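Fatty acid-binding protein 2 (Manduca sexta, PDB 1MDC) binds fatty acids one to one inside a beta-barrel of the cytosolic fatty-acid-binding protein family and is linked to their transport in the cytoplasm. Local coordinates at residues A[69-74]-A[79-84]; A[104-109]-A[113-118]. One frame throughout, in Å; residues are numbered along the deposited sequence.

Contact 1 of 2, residues A[69-74]-A[79-84]; sequences EFDDVI and SVKSMY. With SO4 (sulfate ion), chain B.
D72 and S82 meet on the inward face of the hairpin formed by strands 70-74 and 78-87, and here the contact is tight. The S82 hydroxyl donates to D72 OD2 (OG to OD2 2.6 Å), which accepts with its anti lone pair, on the side away from OD1. D72 swings its CG anti to the backbone N (chi1 -165°), which lays the carboxylate over S82. Water 1 donates a second hydrogen bond to D72 OD2 (3.0 Å from the water oxygen) and sits beside Y84 OH, so the acid is probably kept charged. Next along this face, S82 CB stands over the F70 ring, displaced toward its rim, 4.2 Å from the ring centroid. F70 CZ then meets the edge of the Y84 ring at CE1 (3.8 Å). Beyond D72, the I74 and V80 side chains cross at about a right angle, CG1 against CG2. Two pairs of backbone bonds, F70 with S82 and D72 with V80, bind the strands; the axes of these short segments meet at 118°, so the hairpin is strongly twisted.

The other face carries D71, K81 and S79 and is looser, with D71 and S79 exposed to solvent. K81, bent at two torsions along its chain, brings NZ to D71 OD1 in a salt bridge of 3.0 Å, approaching on the syn side but 29° out of the carboxylate plane. Its CG and CE also pass E69 OE1 at 3.4 Å, and the E69 carboxylate should add to the electrostatic hold.

Strand 70-74 is an outermost strand of the sheet; strand 78-87 continues it to strand 90-97, where H93 hydrogen-bonds S82 OG and stacks on Y84, and F64 also stacks on Y84.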
loop_
_atom_site.group_PDB
_atom_site.type_symbol
_atom_site.label_atom_id
_atom_site.label_comp_id
_atom_site.label_asym_id
_atom_site.label_seq_id
_atom_site.Cartn_x
_atom_site.Cartn_y
_atom_site.Cartn_z
ATOM N N GLU A 69 9.830 12.106 2.670
ATOM C CA GLU A 69 9.841 10.898 3.469
ATOM C C GLU A 69 9.358 11.159 4.881
ATOM O O GLU A 69 9.592 12.232 5.425
ATOM C CB GLU A 69 11.312 10.572 3.717
ATOM C CG GLU A 69 12.112 10.091 2.518
ATOM C CD GLU A 69 13.330 9.264 2.938
ATOM O OE1 GLU A 69 13.574 9.185 4.230
ATOM O OE2 GLU A 69 14.033 8.742 2.138
ATOM N N PHE A 70 8.704 10.178 5.495
ATOM C CA PHE A 70 8.228 10.350 6.856
ATOM C C PHE A 70 8.167 9.015 7.597
ATOM O O PHE A 70 8.028 7.968 6.967
ATOM C CB PHE A 70 6.855 10.981 6.849
ATOM C CG PHE A 70 5.744 10.252 6.107
ATOM C CD1 PHE A 70 5.662 10.319 4.698
ATOM C CD2 PHE A 70 4.752 9.545 6.791
ATOM C CE1 PHE A 70 4.624 9.674 4.039
ATOM C CE2 PHE A 70 3.711 8.894 6.133
ATOM C CZ PHE A 70 3.634 8.974 4.730
ATOM N N ASP A 71 8.272 9.066 8.930
ATOM C CA ASP A 71 8.203 7.887 9.765
ATOM C C ASP A 71 6.757 7.438 9.703
ATOM O O ASP A 71 5.821 8.240 9.788
ATOM C CB ASP A 71 8.588 8.214 11.199
ATOM C CG ASP A 71 9.991 8.677 11.333
ATOM O OD1 ASP A 71 10.877 8.015 10.658
ATOM O OD2 ASP A 71 10.264 9.591 12.020
ATOM N N ASP A 72 6.557 6.143 9.532
ATOM C CA ASP A 72 5.203 5.603 9.411
ATOM C C ASP A 72 5.033 4.171 9.944
ATOM O O ASP A 72 6.001 3.513 10.276
ATOM C CB ASP A 72 4.973 5.608 7.852
ATOM C CG ASP A 72 3.565 5.452 7.242
ATOM O OD1 ASP A 72 2.572 5.647 8.047
ATOM O OD2 ASP A 72 3.415 5.159 6.082
ATOM N N VAL A 73 3.778 3.727 10.020
ATOM C CA VAL A 73 3.422 2.398 10.483
ATOM C C VAL A 73 2.405 1.862 9.492
ATOM O O VAL A 73 1.360 2.472 9.293
ATOM C CB VAL A 73 2.837 2.420 11.873
ATOM C CG1 VAL A 73 2.546 0.968 12.234
ATOM C CG2 VAL A 73 3.800 3.037 12.876
ATOM N N ILE A 74 2.716 0.742 8.851
ATOM C CA ILE A 74 1.816 0.149 7.875
ATOM C C ILE A 74 1.582 -1.338 8.117
ATOM O O ILE A 74 2.219 -1.974 8.973
ATOM C CB ILE A 74 2.430 0.326 6.473
ATOM C CG1 ILE A 74 3.750 -0.380 6.394
ATOM C CG2 ILE A 74 2.636 1.823 6.116
ATOM C CD1 ILE A 74 4.150 -0.654 4.938
ATOM N N SER A 79 7.005 -0.828 11.394
ATOM C CA SER A 79 7.603 0.513 11.397
ATOM C C SER A 79 8.425 0.740 10.168
ATOM O O SER A 79 9.322 -0.026 9.894
ATOM C CB SER A 79 8.573 0.746 12.577
ATOM O OG SER A 79 7.820 0.528 13.783
ATOM N N VAL A 80 8.150 1.785 9.419
ATOM C CA VAL A 80 8.963 2.021 8.235
ATOM C C VAL A 80 9.143 3.519 7.978
ATOM O O VAL A 80 8.610 4.366 8.689
ATOM C CB VAL A 80 8.210 1.451 6.984
ATOM C CG1 VAL A 80 7.949 -0.061 7.184
ATOM C CG2 VAL A 80 6.850 2.196 6.752
ATOM N N LYS A 81 9.908 3.835 6.951
ATOM C CA LYS A 81 10.123 5.191 6.521
ATOM C C LYS A 81 9.318 5.131 5.196
ATOM O O LYS A 81 9.620 4.288 4.343
ATOM C CB LYS A 81 11.534 5.544 6.189
ATOM C CG LYS A 81 11.652 7.007 5.973
ATOM C CD LYS A 81 11.708 7.716 7.305
ATOM C CE LYS A 81 13.036 8.394 7.511
ATOM N NZ LYS A 81 13.260 8.706 8.907
ATOM N N SER A 82 8.278 5.955 4.986
ATOM C CA SER A 82 7.528 5.859 3.718
ATOM C C SER A 82 7.779 7.096 2.872
ATOM O O SER A 82 8.107 8.152 3.402
ATOM C CB SER A 82 5.962 5.870 3.989
ATOM O OG SER A 82 5.390 4.704 4.481
ATOM N N MET A 83 7.614 6.983 1.571
ATOM C CA MET A 83 7.777 8.118 0.692
ATOM C C MET A 83 6.817 7.911 -0.465
ATOM O O MET A 83 6.932 6.916 -1.178
ATOM C CB MET A 83 9.214 8.403 0.179
ATOM C CG MET A 83 9.363 9.789 -0.410
ATOM S SD MET A 83 9.327 9.606 -2.177
ATOM C CE MET A 83 11.048 9.551 -2.502
ATOM N N TYR A 84 5.854 8.803 -0.664
ATOM C CA TYR A 84 4.976 8.585 -1.779
ATOM C C TYR A 84 5.275 9.661 -2.816
ATOM O O TYR A 84 5.593 10.782 -2.457
ATOM C CB TYR A 84 3.517 8.841 -1.427
ATOM C CG TYR A 84 2.791 7.892 -0.518
ATOM C CD1 TYR A 84 3.067 7.879 0.862
ATOM C CD2 TYR A 84 1.837 7.024 -1.053
ATOM C CE1 TYR A 84 2.368 7.017 1.679
ATOM C CE2 TYR A 84 1.158 6.146 -0.251
ATOM C CZ TYR A 84 1.424 6.160 1.142
ATOM O OH TYR A 84 0.717 5.306 1.964
HETATM S S SO4 B . -0.607 2.286 0.321
HETATM O O1 SO4 B . -0.552 3.681 -0.130
HETATM O O2 SO4 B . -1.775 1.637 -0.237
HETATM O O3 SO4 B . 0.564 1.535 -0.151
HETATM O O4 SO4 B . -0.688 2.258 1.809
HETATM O O HOH W 1 0.926 5.087 4.470
#

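Contact 2 of 2, residues A[104-109]-A[113-118]. With SO4 (sulfate ion), chain B.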
loop_
_atom_site.group_PDB
_atom_site.type_symbol
_atom_site.label_atom_id
_atom_site.label_comp_id
_atom_site.label_asym_id
_atom_site.label_seq_id
_atom_site.Cartn_x
_atom_site.Cartn_y
_atom_site.Cartn_z
ATOM N N PHE A 104 5.543 -0.125 -3.923
ATOM C CA PHE A 104 4.156 -0.457 -4.194
ATOM C C PHE A 104 3.728 0.559 -5.260
ATOM O O PHE A 104 3.589 1.739 -4.943
ATOM C CB PHE A 104 3.232 -0.280 -2.983
ATOM C CG PHE A 104 3.754 -0.995 -1.749
ATOM C CD1 PHE A 104 3.644 -2.335 -1.603
ATOM C CD2 PHE A 104 4.332 -0.227 -0.712
ATOM C CE1 PHE A 104 4.135 -2.962 -0.431
ATOM C CE2 PHE A 104 4.804 -0.823 0.446
ATOM C CZ PHE A 104 4.714 -2.202 0.565
ATOM N N LYS A 105 3.572 0.114 -6.517
ATOM C CA LYS A 105 3.185 0.973 -7.647
ATOM C C LYS A 105 1.658 0.913 -7.783
ATOM O O LYS A 105 1.100 -0.146 -8.103
ATOM C CB LYS A 105 3.985 0.597 -8.913
ATOM C CG LYS A 105 3.837 1.592 -10.105
ATOM C CD LYS A 105 4.546 1.039 -11.363
ATOM C CE LYS A 105 4.070 1.402 -12.793
ATOM N NZ LYS A 105 5.161 1.850 -13.681
ATOM N N LYS A 106 0.984 2.041 -7.499
ATOM C CA LYS A 106 -0.475 2.068 -7.559
ATOM C C LYS A 106 -0.952 2.777 -8.807
ATOM O O LYS A 106 -0.741 3.958 -8.949
ATOM C CB LYS A 106 -0.956 2.812 -6.336
ATOM C CG LYS A 106 -0.287 2.305 -5.072
ATOM C CD LYS A 106 -0.705 2.950 -3.722
ATOM C CE LYS A 106 -2.168 2.899 -3.361
ATOM N NZ LYS A 106 -2.444 3.641 -2.094
ATOM N N GLU A 107 -1.578 2.045 -9.707
ATOM C CA GLU A 107 -2.060 2.618 -10.944
ATOM C C GLU A 107 -3.567 2.672 -10.992
ATOM O O GLU A 107 -4.229 1.646 -10.940
ATOM C CB GLU A 107 -1.507 1.818 -12.142
ATOM C CG GLU A 107 0.030 1.913 -12.313
ATOM C CD GLU A 107 0.496 1.024 -13.445
ATOM O OE1 GLU A 107 0.582 -0.185 -13.344
ATOM O OE2 GLU A 107 0.718 1.649 -14.561
ATOM N N TYR A 108 -4.134 3.877 -11.094
ATOM C CA TYR A 108 -5.584 4.005 -11.150
ATOM C C TYR A 108 -6.076 4.213 -12.578
ATOM O O TYR A 108 -5.477 4.960 -13.321
ATOM C CB TYR A 108 -5.964 5.269 -10.391
ATOM C CG TYR A 108 -5.715 5.214 -8.867
ATOM C CD1 TYR A 108 -4.464 5.606 -8.351
ATOM C CD2 TYR A 108 -6.723 4.806 -8.003
ATOM C CE1 TYR A 108 -4.223 5.576 -6.976
ATOM C CE2 TYR A 108 -6.503 4.777 -6.618
ATOM C CZ TYR A 108 -5.252 5.178 -6.127
ATOM O OH TYR A 108 -5.017 5.160 -4.752
ATOM N N ASN A 109 -7.154 3.539 -12.938
ATOM C CA ASN A 109 -7.763 3.600 -14.253
ATOM C C ASN A 109 -9.242 3.377 -14.047
ATOM O O ASN A 109 -9.741 2.260 -13.950
ATOM C CB ASN A 109 -7.108 2.652 -15.304
ATOM C CG ASN A 109 -7.959 2.506 -16.610
ATOM O OD1 ASN A 109 -8.534 3.495 -17.181
ATOM N ND2 ASN A 109 -8.075 1.254 -17.059
ATOM N N LEU A 113 -7.993 -0.253 -9.649
ATOM C CA LEU A 113 -6.726 0.171 -9.049
ATOM C C LEU A 113 -5.851 -1.100 -9.077
ATOM O O LEU A 113 -6.323 -2.127 -8.608
ATOM C CB LEU A 113 -6.892 0.746 -7.626
ATOM C CG LEU A 113 -5.626 0.711 -6.747
ATOM C CD1 LEU A 113 -4.437 1.567 -7.261
ATOM C CD2 LEU A 113 -5.985 1.179 -5.337
ATOM N N VAL A 114 -4.640 -1.049 -9.645
ATOM C CA VAL A 114 -3.777 -2.222 -9.694
ATOM C C VAL A 114 -2.554 -1.859 -8.922
ATOM O O VAL A 114 -1.998 -0.829 -9.190
ATOM C CB VAL A 114 -3.369 -2.524 -11.160
ATOM C CG1 VAL A 114 -2.477 -3.776 -11.201
ATOM C CG2 VAL A 114 -4.612 -2.762 -12.077
ATOM N N VAL A 115 -2.134 -2.665 -7.964
ATOM C CA VAL A 115 -0.951 -2.363 -7.195
ATOM C C VAL A 115 0.065 -3.455 -7.507
ATOM O O VAL A 115 -0.252 -4.626 -7.367
ATOM C CB VAL A 115 -1.238 -2.411 -5.668
ATOM C CG1 VAL A 115 0.060 -2.077 -4.894
ATOM C CG2 VAL A 115 -2.268 -1.331 -5.235
ATOM N N THR A 116 1.249 -3.065 -7.946
ATOM C CA THR A 116 2.294 -4.002 -8.286
ATOM C C THR A 116 3.319 -3.819 -7.191
ATOM O O THR A 116 3.755 -2.709 -6.957
ATOM C CB THR A 116 2.896 -3.612 -9.613
ATOM O OG1 THR A 116 1.791 -3.674 -10.518
ATOM C CG2 THR A 116 3.912 -4.711 -10.016
ATOM N N ILE A 117 3.701 -4.907 -6.538
ATOM C CA ILE A 117 4.656 -4.829 -5.466
ATOM C C ILE A 117 5.909 -5.614 -5.712
ATOM O O ILE A 117 5.825 -6.774 -6.102
ATOM C CB ILE A 117 3.888 -5.560 -4.340
ATOM C CG1 ILE A 117 2.555 -4.844 -4.026
ATOM C CG2 ILE A 117 4.793 -5.487 -3.135
ATOM C CD1 ILE A 117 1.675 -5.536 -2.974
ATOM N N THR A 118 7.052 -4.971 -5.485
ATOM C CA THR A 118 8.361 -5.582 -5.655
ATOM C C THR A 118 9.117 -5.419 -4.328
ATOM O O THR A 118 8.820 -4.503 -3.553
ATOM C CB THR A 118 9.112 -5.113 -6.864
ATOM O OG1 THR A 118 9.117 -3.711 -6.870
ATOM C CG2 THR A 118 8.492 -5.668 -8.150
HETATM S S SO4 B . -0.607 2.286 0.321
HETATM O O1 SO4 B . -0.552 3.681 -0.130
HETATM O O2 SO4 B . -1.775 1.637 -0.237
HETATM O O3 SO4 B . 0.564 1.535 -0.151
HETATM O O4 SO4 B . -0.688 2.258 1.809
HETATM O O HOH W 2 0.599 -1.363 -10.823
#
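With CG anti to the backbone N (chi1 158°) and a bend at the next torsion, L113 sends CD1 squarely over the ring of its cross-strand neighbour Y108. The Y108 ring takes that methyl over its centre, 3.8 Å from the centroid and only 8° off the ring normal, a CH-pi contact; CD2 reaches Y108 CE2 near the ring's rim. The same CD1 touches K106 CB at 3.8 Å, so the leucine wedges between the tyrosine and the root of the lysine. K106 and V115 run side by side, CG to CG2, while the lysine chain bends at chi3 and carries NZ to the sulfate: O1 is 2.7 Å and O2 2.8 Å from NZ, a forked grip, and Q40 OE1, part of the hexadecanoate site, also accepts from this ammonium. Farther along, I117 CG1 abuts the F104 ring at its edge, 3.7 Å from CD1, and V115 CG1 lies against F104 CB.

The backbones are joined in the antiparallel hydrogen-bonded pairs K105 with T116 and E107 with V114. The face bearing these four side chains is the outer one, and water 2 bridges it: the water lies 2.8 Å from E107 OE1, 3.0 Å from K105 O and 2.6 Å from T116 OG1, and R127 NE bonds T116 OG1 as well.

Palmitate touches K106 and V115, so the opposite face of this hairpin lines the fatty-acid cavity. Strand 100-109 is flanked by strand 90-97, with F104, K106 and Y108 resting on V95 and V91, and strand 112-119 by strand 122-131, where L113 packs on Y130; Y3 stacks on Y108, and Y8 meets it edge-to-face.

Overall arrangement
Contacts 1 and 2 are two hairpins of one antiparallel sheet that closes into the barrel, separated by strand 90-97. They lie on opposite sides of the chain's centre, with their own centres about 18 Å apart and their nearest atoms about 5 Å apart. H93 of the intervening strand is shared by both, and its ring meets that of F104 in contact 2. The sulfate, probably from the crystallisation liquor, bridges the interior by binding K106 and H93, with Y84 OH close by. Palmitate touches I74 of contact 1 and K106 and V115 of contact 2.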